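Local atomic coordinates of acetaldehyde dehydrogenase (Acetylating) (Geobacillus thermoglucosidasius, PDB entry 5J78), a protein that probably catalyses the reversible, NAD-dependent interconversion of acetaldehyde and acetyl-CoA, as an acetylating member of the aldehyde dehydrogenase family. Residues A[428-441]-A[449-461]. Sequence-based numbering, arbitrary orientation.
Sequences GIGATVNVKPSLTL and NITSDNVTVTHLF
N454 reaches across to two backbone carbonyls, and its amide nitrogen spends both hydrogens on them. ND2 lies 3.0 Å from G428 O in an almost straight bond (N-H...O 175°) that keeps to the amide plane, and 2.8 Å from K436 O in a more bent one (148°), tilted from that plane. CG lies anti to the carbonyl carbon (chi1 -76°), which swings the amide toward both acceptors. G428 lies in the last turn of helix 424-428, and G430, with positive phi, closes it in a Schellman motif, so the side chain ties that last turn to the returning chain at K436. With R417 NH1 bonded to OD1, the amide is fixed in rotation; an alanine here would probably leave both carbonyls and R417 without these partners.

Backbone pairing is confined to a single bridge, L441 with N454, beside which V455 N donates to T440 O in a nearly straight bond of 3.0 Å. S438 OG, close to V455 O at 2.7 Å, also accepts from T440 N, which makes an ST turn and fixes the hydroxyl oxygen beside V455 O. One water joins P437 O to T456 OG1.

Van der Waals contacts accompany these bonds: V435 CG2 meets N454 ND2 at 3.5 Å, L441 runs alongside the amide with L441 CG 3.7 Å from N454 OD1, and an apolar touch brings T440 CG2 to 3.7 Å from V455 CG2.

D453 forms a salt bridge with R465 of the second subunit. Both segments belong to the long, largely irregular connection between helix 424-428 and strand 461-468; helix 143-156 packs on S438 and T440, helix 89-107 on I429 and P437.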
ATOM      1  N   GLY A 428      18.663 -23.085  25.388  1.00 17.04           N
ATOM      2  CA  GLY A 428      17.896 -22.697  24.224  1.00 20.75           C
ATOM      3  C   GLY A 428      18.760 -22.624  22.998  1.00 22.61           C
ATOM      4  O   GLY A 428      18.383 -23.118  21.928  1.00 14.61           O
ATOM      5  N   ILE A 429      19.926 -22.005  23.148  1.00 18.72           N
ATOM      6  CA  ILE A 429      20.806 -21.807  22.001  1.00 14.39           C
ATOM      7  C   ILE A 429      21.616 -23.050  21.678  1.00 14.14           C
ATOM      8  O   ILE A 429      22.337 -23.058  20.698  1.00 18.36           O
ATOM      9  CB  ILE A 429      21.779 -20.623  22.232  1.00 15.66           C
ATOM     10  CG1 ILE A 429      22.766 -20.950  23.342  1.00 18.08           C
ATOM     11  CG2 ILE A 429      20.973 -19.346  22.525  1.00 14.66           C
ATOM     12  CD1 ILE A 429      23.790 -19.835  23.587  1.00 17.11           C
ATOM     13  N   GLY A 430      21.529 -24.084  22.517  1.00 18.29           N
ATOM     14  CA  GLY A 430      22.246 -25.325  22.254  1.00 14.34           C
ATOM     15  C   GLY A 430      23.680 -25.396  22.777  1.00 27.77           C
ATOM     16  O   GLY A 430      24.449 -26.269  22.362  1.00 25.14           O
ATOM     17  N   ALA A 431      24.042 -24.500  23.692  1.00 21.27           N
ATOM     18  CA  ALA A 431      25.339 -24.571  24.354  1.00 20.23           C
ATOM     19  C   ALA A 431      25.408 -25.739  25.330  1.00 18.09           C
ATOM     20  O   ALA A 431      26.372 -26.501  25.311  1.00 17.77           O
ATOM     21  CB  ALA A 431      25.637 -23.245  25.089  1.00 24.79           C
ATOM     22  N   THR A 432      24.394 -25.868  26.188  1.00 17.37           N
ATOM     23  CA  THR A 432      24.414 -26.861  27.260  1.00 22.22           C
ATOM     24  C   THR A 432      23.366 -27.984  27.172  1.00 26.39           C
ATOM     25  O   THR A 432      23.340 -28.863  28.041  1.00 24.46           O
ATOM     26  CB  THR A 432      24.245 -26.165  28.640  1.00 24.73           C
ATOM     27  OG1 THR A 432      23.062 -25.353  28.619  1.00 24.81           O
ATOM     28  CG2 THR A 432      25.483 -25.285  28.981  1.00 23.25           C
ATOM     29  N   VAL A 433      22.493 -27.948  26.167  1.00 23.65           N
ATOM     30  CA  VAL A 433      21.636 -29.101  25.844  1.00 20.16           C
ATOM     31  C   VAL A 433      21.777 -29.345  24.345  1.00 19.86           C
ATOM     32  O   VAL A 433      22.183 -28.431  23.600  1.00 23.86           O
ATOM     33  CB  VAL A 433      20.139 -28.886  26.220  1.00 16.69           C
ATOM     34  CG1 VAL A 433      19.982 -28.290  27.633  1.00 19.64           C
ATOM     35  CG2 VAL A 433      19.451 -27.976  25.209  1.00 17.52           C
ATOM     36  N   ASN A 434      21.442 -30.557  23.894  1.00 20.08           N
ATOM     37  CA  ASN A 434      21.702 -30.944  22.508  1.00 26.87           C
ATOM     38  C   ASN A 434      20.564 -30.578  21.541  1.00 23.78           C
ATOM     39  O   ASN A 434      19.876 -31.452  21.012  1.00 21.17           O
ATOM     40  CB  ASN A 434      21.985 -32.441  22.436  1.00 30.44           C
ATOM     41  CG  ASN A 434      23.313 -32.804  23.046  1.00 28.88           C
ATOM     42  OD1 ASN A 434      24.309 -32.120  22.826  1.00 30.97           O
ATOM     43  ND2 ASN A 434      23.335 -33.871  23.836  1.00 36.00           N
ATOM     44  N   VAL A 435      20.342 -29.278  21.362  1.00 18.85           N
ATOM     45  CA  VAL A 435      19.704 -28.759  20.151  1.00 19.00           C
ATOM     46  C   VAL A 435      20.801 -28.104  19.317  1.00 20.96           C
ATOM     47  O   VAL A 435      21.882 -27.867  19.817  1.00 18.96           O
ATOM     48  CB  VAL A 435      18.570 -27.765  20.483  1.00 18.12           C
ATOM     49  CG1 VAL A 435      17.483 -28.483  21.242  1.00 18.94           C
ATOM     50  CG2 VAL A 435      19.072 -26.580  21.319  1.00 20.75           C
ATOM     51  N   LYS A 436      20.543 -27.818  18.045  1.00 22.39           N
ATOM     52  CA  LYS A 436      21.584 -27.281  17.170  1.00 18.45           C
ATOM     53  C   LYS A 436      22.069 -25.909  17.650  1.00 26.50           C
ATOM     54  O   LYS A 436      21.252 -25.028  17.866  1.00 20.58           O
ATOM     55  CB  LYS A 436      21.058 -27.168  15.744  1.00 19.98           C
ATOM     56  CG  LYS A 436      20.798 -28.500  15.090  1.00 20.90           C
ATOM     57  CD  LYS A 436      22.119 -29.239  14.809  1.00 33.47           C
ATOM     58  CE  LYS A 436      21.890 -30.572  14.116  1.00 29.73           C
ATOM     59  NZ  LYS A 436      23.149 -31.357  14.041  1.00 43.82           N
ATOM     60  N   PRO A 437      23.397 -25.721  17.819  1.00 21.84           N
ATOM     61  CA  PRO A 437      23.867 -24.369  18.168  1.00 18.14           C
ATOM     62  C   PRO A 437      23.387 -23.289  17.187  1.00 21.68           C
ATOM     63  O   PRO A 437      23.601 -23.391  15.966  1.00 16.68           O
ATOM     64  CB  PRO A 437      25.397 -24.493  18.125  1.00 18.62           C
ATOM     65  CG  PRO A 437      25.655 -25.955  18.452  1.00 25.61           C
ATOM     66  CD  PRO A 437      24.491 -26.707  17.803  1.00 18.73           C
ATOM     67  N   SER A 438      22.736 -22.257  17.717  1.00 17.67           N
ATOM     68  CA  SER A 438      22.137 -21.240  16.861  1.00 17.00           C
ATOM     69  C   SER A 438      21.824 -19.983  17.660  1.00 18.00           C
ATOM     70  O   SER A 438      21.553 -20.054  18.865  1.00 17.19           O
ATOM     71  CB  SER A 438      20.850 -21.792  16.210  1.00 15.30           C
ATOM     72  OG  SER A 438      20.176 -20.828  15.406  1.00 13.24           O
ATOM     73  N   LEU A 439      21.831 -18.844  16.972  1.00 15.74           N
ATOM     74  CA  LEU A 439      21.309 -17.599  17.535  1.00 17.06           C
ATOM     75  C   LEU A 439      20.063 -17.110  16.787  1.00 19.95           C
ATOM     76  O   LEU A 439      19.680 -15.945  16.888  1.00 15.24           O
ATOM     77  CB  LEU A 439      22.424 -16.528  17.533  1.00 19.63           C
ATOM     78  CG  LEU A 439      23.574 -16.914  18.473  1.00 16.23           C
ATOM     79  CD1 LEU A 439      24.785 -15.991  18.383  1.00 17.56           C
ATOM     80  CD2 LEU A 439      23.081 -16.969  19.898  1.00 17.07           C
ATOM     81  N   THR A 440      19.430 -18.011  16.039  1.00 17.95           N
ATOM     82  CA  THR A 440      18.178 -17.714  15.356  1.00 15.48           C
ATOM     83  C   THR A 440      17.241 -18.842  15.692  1.00 16.51           C
ATOM     84  O   THR A 440      17.283 -19.919  15.085  1.00 17.07           O
ATOM     85  CB  THR A 440      18.360 -17.581  13.851  1.00 17.87           C
ATOM     86  OG1 THR A 440      19.156 -16.422  13.592  1.00 17.52           O
ATOM     87  CG2 THR A 440      16.993 -17.466  13.115  1.00 16.50           C
ATOM     88  N   LEU A 441      16.410 -18.587  16.686  1.00 18.73           N
ATOM     89  CA  LEU A 441      15.574 -19.617  17.280  1.00 18.30           C
ATOM     90  C   LEU A 441      14.159 -19.461  16.741  1.00 23.45           C
ATOM     91  O   LEU A 441      13.460 -18.519  17.085  1.00 13.69           O
ATOM     92  CB  LEU A 441      15.610 -19.514  18.804  1.00 17.89           C
ATOM     93  CG  LEU A 441      16.736 -20.275  19.520  1.00 21.28           C
ATOM     94  CD1 LEU A 441      18.056 -19.999  18.873  1.00 18.56           C
ATOM     95  CD2 LEU A 441      16.806 -19.955  21.033  1.00 18.55           C
ATOM     96  N   ASN A 449       6.191 -18.181  12.558  1.00 16.19           N
ATOM     97  CA  ASN A 449       7.436 -18.583  11.913  1.00 14.83           C
ATOM     98  C   ASN A 449       7.246 -19.864  11.102  1.00 21.14           C
ATOM     99  O   ASN A 449       6.384 -20.686  11.423  1.00 15.01           O
ATOM    100  CB  ASN A 449       8.549 -18.816  12.948  1.00 22.71           C
ATOM    101  CG  ASN A 449       8.991 -17.544  13.680  1.00 22.62           C
ATOM    102  OD1 ASN A 449       9.501 -17.620  14.817  1.00 18.47           O
ATOM    103  ND2 ASN A 449       8.828 -16.381  13.042  1.00 19.76           N
ATOM    104  N   ILE A 450       8.082 -20.050  10.083  1.00 17.82           N
ATOM    105  CA  ILE A 450       8.001 -21.215   9.218  1.00 17.45           C
ATOM    106  C   ILE A 450       8.612 -22.470   9.866  1.00 16.57           C
ATOM    107  O   ILE A 450       8.348 -23.582   9.417  1.00 18.83           O
ATOM    108  CB  ILE A 450       8.688 -20.932   7.851  1.00 18.41           C
ATOM    109  CG1 ILE A 450       8.273 -21.973   6.792  1.00 21.90           C
ATOM    110  CG2 ILE A 450      10.197 -20.885   7.991  1.00 25.17           C
ATOM    111  CD1 ILE A 450       6.855 -21.824   6.259  1.00 21.39           C
ATOM    112  N   THR A 451       9.424 -22.298  10.915  1.00 13.74           N
ATOM    113  CA  THR A 451      10.006 -23.435  11.631  1.00  9.82           C
ATOM    114  C   THR A 451      10.191 -23.167  13.127  1.00 14.62           C
ATOM    115  O   THR A 451      10.268 -22.014  13.563  1.00 18.19           O
ATOM    116  CB  THR A 451      11.372 -23.846  11.052  1.00 14.43           C
ATOM    117  OG1 THR A 451      11.785 -25.079  11.656  1.00 18.75           O
ATOM    118  CG2 THR A 451      12.422 -22.786  11.310  1.00 17.38           C
ATOM    119  N   SER A 452      10.257 -24.251  13.888  1.00 17.96           N
ATOM    120  CA  SER A 452      10.525 -24.213  15.331  1.00 18.35           C
ATOM    121  C   SER A 452      11.947 -24.646  15.620  1.00 15.57           C
ATOM    122  O   SER A 452      12.347 -24.723  16.777  1.00 20.02           O
ATOM    123  CB  SER A 452       9.567 -25.125  16.099  1.00 18.40           C
ATOM    124  OG  SER A 452       9.691 -26.456  15.621  1.00 25.03           O
ATOM    125  N   ASP A 453      12.692 -24.965  14.564  1.00 17.34           N
ATOM    126  CA  ASP A 453      14.087 -25.360  14.690  1.00 22.62           C
ATOM    127  C   ASP A 453      14.982 -24.219  15.126  1.00 19.24           C
ATOM    128  O   ASP A 453      14.695 -23.054  14.857  1.00 18.70           O
ATOM    129  CB  ASP A 453      14.634 -25.862  13.356  1.00 20.57           C
ATOM    130  CG  ASP A 453      13.934 -27.098  12.850  1.00 17.13           C
ATOM    131  OD1 ASP A 453      13.151 -27.728  13.609  1.00 18.61           O
ATOM    132  OD2 ASP A 453      14.201 -27.442  11.676  1.00 18.33           O
ATOM    133  N   ASN A 454      16.091 -24.584  15.757  1.00 20.43           N
ATOM    134  CA  ASN A 454      17.265 -23.737  15.791  1.00 17.45           C
ATOM    135  C   ASN A 454      17.795 -23.738  14.358  1.00 17.83           C
ATOM    136  O   ASN A 454      18.160 -24.789  13.818  1.00 17.29           O
ATOM    137  CB  ASN A 454      18.321 -24.256  16.786  1.00 18.61           C
ATOM    138  CG  ASN A 454      17.959 -23.977  18.239  1.00 22.69           C
ATOM    139  OD1 ASN A 454      16.788 -23.872  18.585  1.00 16.69           O
ATOM    140  ND2 ASN A 454      18.978 -23.841  19.097  1.00 16.97           N
ATOM    141  N   VAL A 455      17.805 -22.564  13.737  1.00 13.96           N
ATOM    142  CA  VAL A 455      18.231 -22.426  12.358  1.00 21.62           C
ATOM    143  C   VAL A 455      19.720 -22.684  12.241  1.00 27.24           C
ATOM    144  O   VAL A 455      20.501 -22.204  13.062  1.00 13.99           O
ATOM    145  CB  VAL A 455      17.894 -21.021  11.810  1.00 17.72           C
ATOM    146  CG1 VAL A 455      18.486 -20.814  10.407  1.00 17.23           C
ATOM    147  CG2 VAL A 455      16.383 -20.820  11.805  1.00 20.48           C
ATOM    148  N   THR A 456      20.099 -23.424  11.204  1.00 15.08           N
ATOM    149  CA  THR A 456      21.469 -23.877  11.042  1.00 16.41           C
ATOM    150  C   THR A 456      21.727 -24.100   9.539  1.00 19.39           C
ATOM    151  O   THR A 456      20.929 -23.657   8.689  1.00 15.27           O
ATOM    152  CB  THR A 456      21.746 -25.153  11.919  1.00 15.03           C
ATOM    153  OG1 THR A 456      23.100 -25.576  11.760  1.00 16.43           O
ATOM    154  CG2 THR A 456      20.816 -26.305  11.563  1.00 18.65           C
ATOM    155  N   VAL A 457      22.854 -24.718   9.190  1.00 15.92           N
ATOM    156  CA  VAL A 457      23.275 -24.796   7.774  1.00 16.08           C
ATOM    157  C   VAL A 457      22.271 -25.533   6.829  1.00 18.46           C
ATOM    158  O   VAL A 457      22.157 -25.202   5.645  1.00 14.21           O
ATOM    159  CB  VAL A 457      24.661 -25.473   7.669  1.00 14.14           C
ATOM    160  CG1 VAL A 457      24.599 -26.934   8.108  1.00 18.76           C
ATOM    161  CG2 VAL A 457      25.235 -25.347   6.273  1.00 13.86           C
ATOM    162  N   THR A 458      21.531 -26.498   7.359  1.00 12.84           N
ATOM    163  CA  THR A 458      20.607 -27.269   6.555  1.00 19.97           C
ATOM    164  C   THR A 458      19.391 -26.433   6.142  1.00 24.41           C
ATOM    165  O   THR A 458      18.650 -26.821   5.245  1.00 19.44           O
ATOM    166  CB  THR A 458      20.159 -28.527   7.290  1.00 21.89           C
ATOM    167  OG1 THR A 458      19.582 -28.181   8.561  1.00 22.39           O
ATOM    168  CG2 THR A 458      21.363 -29.431   7.520  1.00 17.83           C
ATOM    169  N   HIS A 459      19.197 -25.277   6.772  1.00 15.82           N
ATOM    170  CA  HIS A 459      18.115 -24.377   6.366  1.00 18.69           C
ATOM    171  C   HIS A 459      18.521 -23.481   5.190  1.00 23.45           C
ATOM    172  O   HIS A 459      17.666 -22.806   4.598  1.00 21.46           O
ATOM    173  CB  HIS A 459      17.648 -23.530   7.560  1.00 12.73           C
ATOM    174  CG  HIS A 459      17.055 -24.348   8.665  1.00 23.26           C
ATOM    175  ND1 HIS A 459      17.767 -24.713   9.788  1.00 19.85           N
ATOM    176  CD2 HIS A 459      15.836 -24.931   8.786  1.00 18.36           C
ATOM    177  CE1 HIS A 459      17.007 -25.459  10.567  1.00 20.84           C
ATOM    178  NE2 HIS A 459      15.826 -25.600   9.988  1.00 21.18           N
ATOM    179  N   LEU A 460      19.805 -23.503   4.828  1.00 12.18           N
ATOM    180  CA  LEU A 460      20.306 -22.629   3.764  1.00 14.42           C
ATOM    181  C   LEU A 460      20.788 -23.338   2.491  1.00 14.70           C
ATOM    182  O   LEU A 460      21.503 -22.735   1.691  1.00 15.22           O
ATOM    183  CB  LEU A 460      21.439 -21.756   4.325  1.00 12.66           C
ATOM    184  CG  LEU A 460      20.995 -20.848   5.464  1.00 15.95           C
ATOM    185  CD1 LEU A 460      22.168 -19.967   5.918  1.00 24.72           C
ATOM    186  CD2 LEU A 460      19.813 -19.986   5.080  1.00 13.79           C
ATOM    187  N   PHE A 461      20.403 -24.597   2.291  1.00 13.21           N
ATOM    188  CA  PHE A 461      20.446 -25.184   0.956  1.00 19.91           C
ATOM    189  C   PHE A 461      19.213 -26.039   0.741  1.00 18.06           C
ATOM    190  O   PHE A 461      18.665 -26.622   1.674  1.00 19.12           O
ATOM    191  CB  PHE A 461      21.723 -26.000   0.689  1.00 15.07           C
ATOM    192  CG  PHE A 461      21.939 -27.177   1.630  1.00 16.62           C
ATOM    193  CD1 PHE A 461      22.546 -27.007   2.867  1.00 25.29           C
ATOM    194  CD2 PHE A 461      21.572 -28.458   1.255  1.00 19.86           C
ATOM    195  CE1 PHE A 461      22.753 -28.112   3.733  1.00 18.53           C
ATOM    196  CE2 PHE A 461      21.779 -29.548   2.102  1.00 17.22           C
ATOM    197  CZ  PHE A 461      22.358 -29.379   3.336  1.00 18.36           C
TER
HETATM  198  O   HOH W   1      24.238 -25.162  14.206  1.00 26.42           O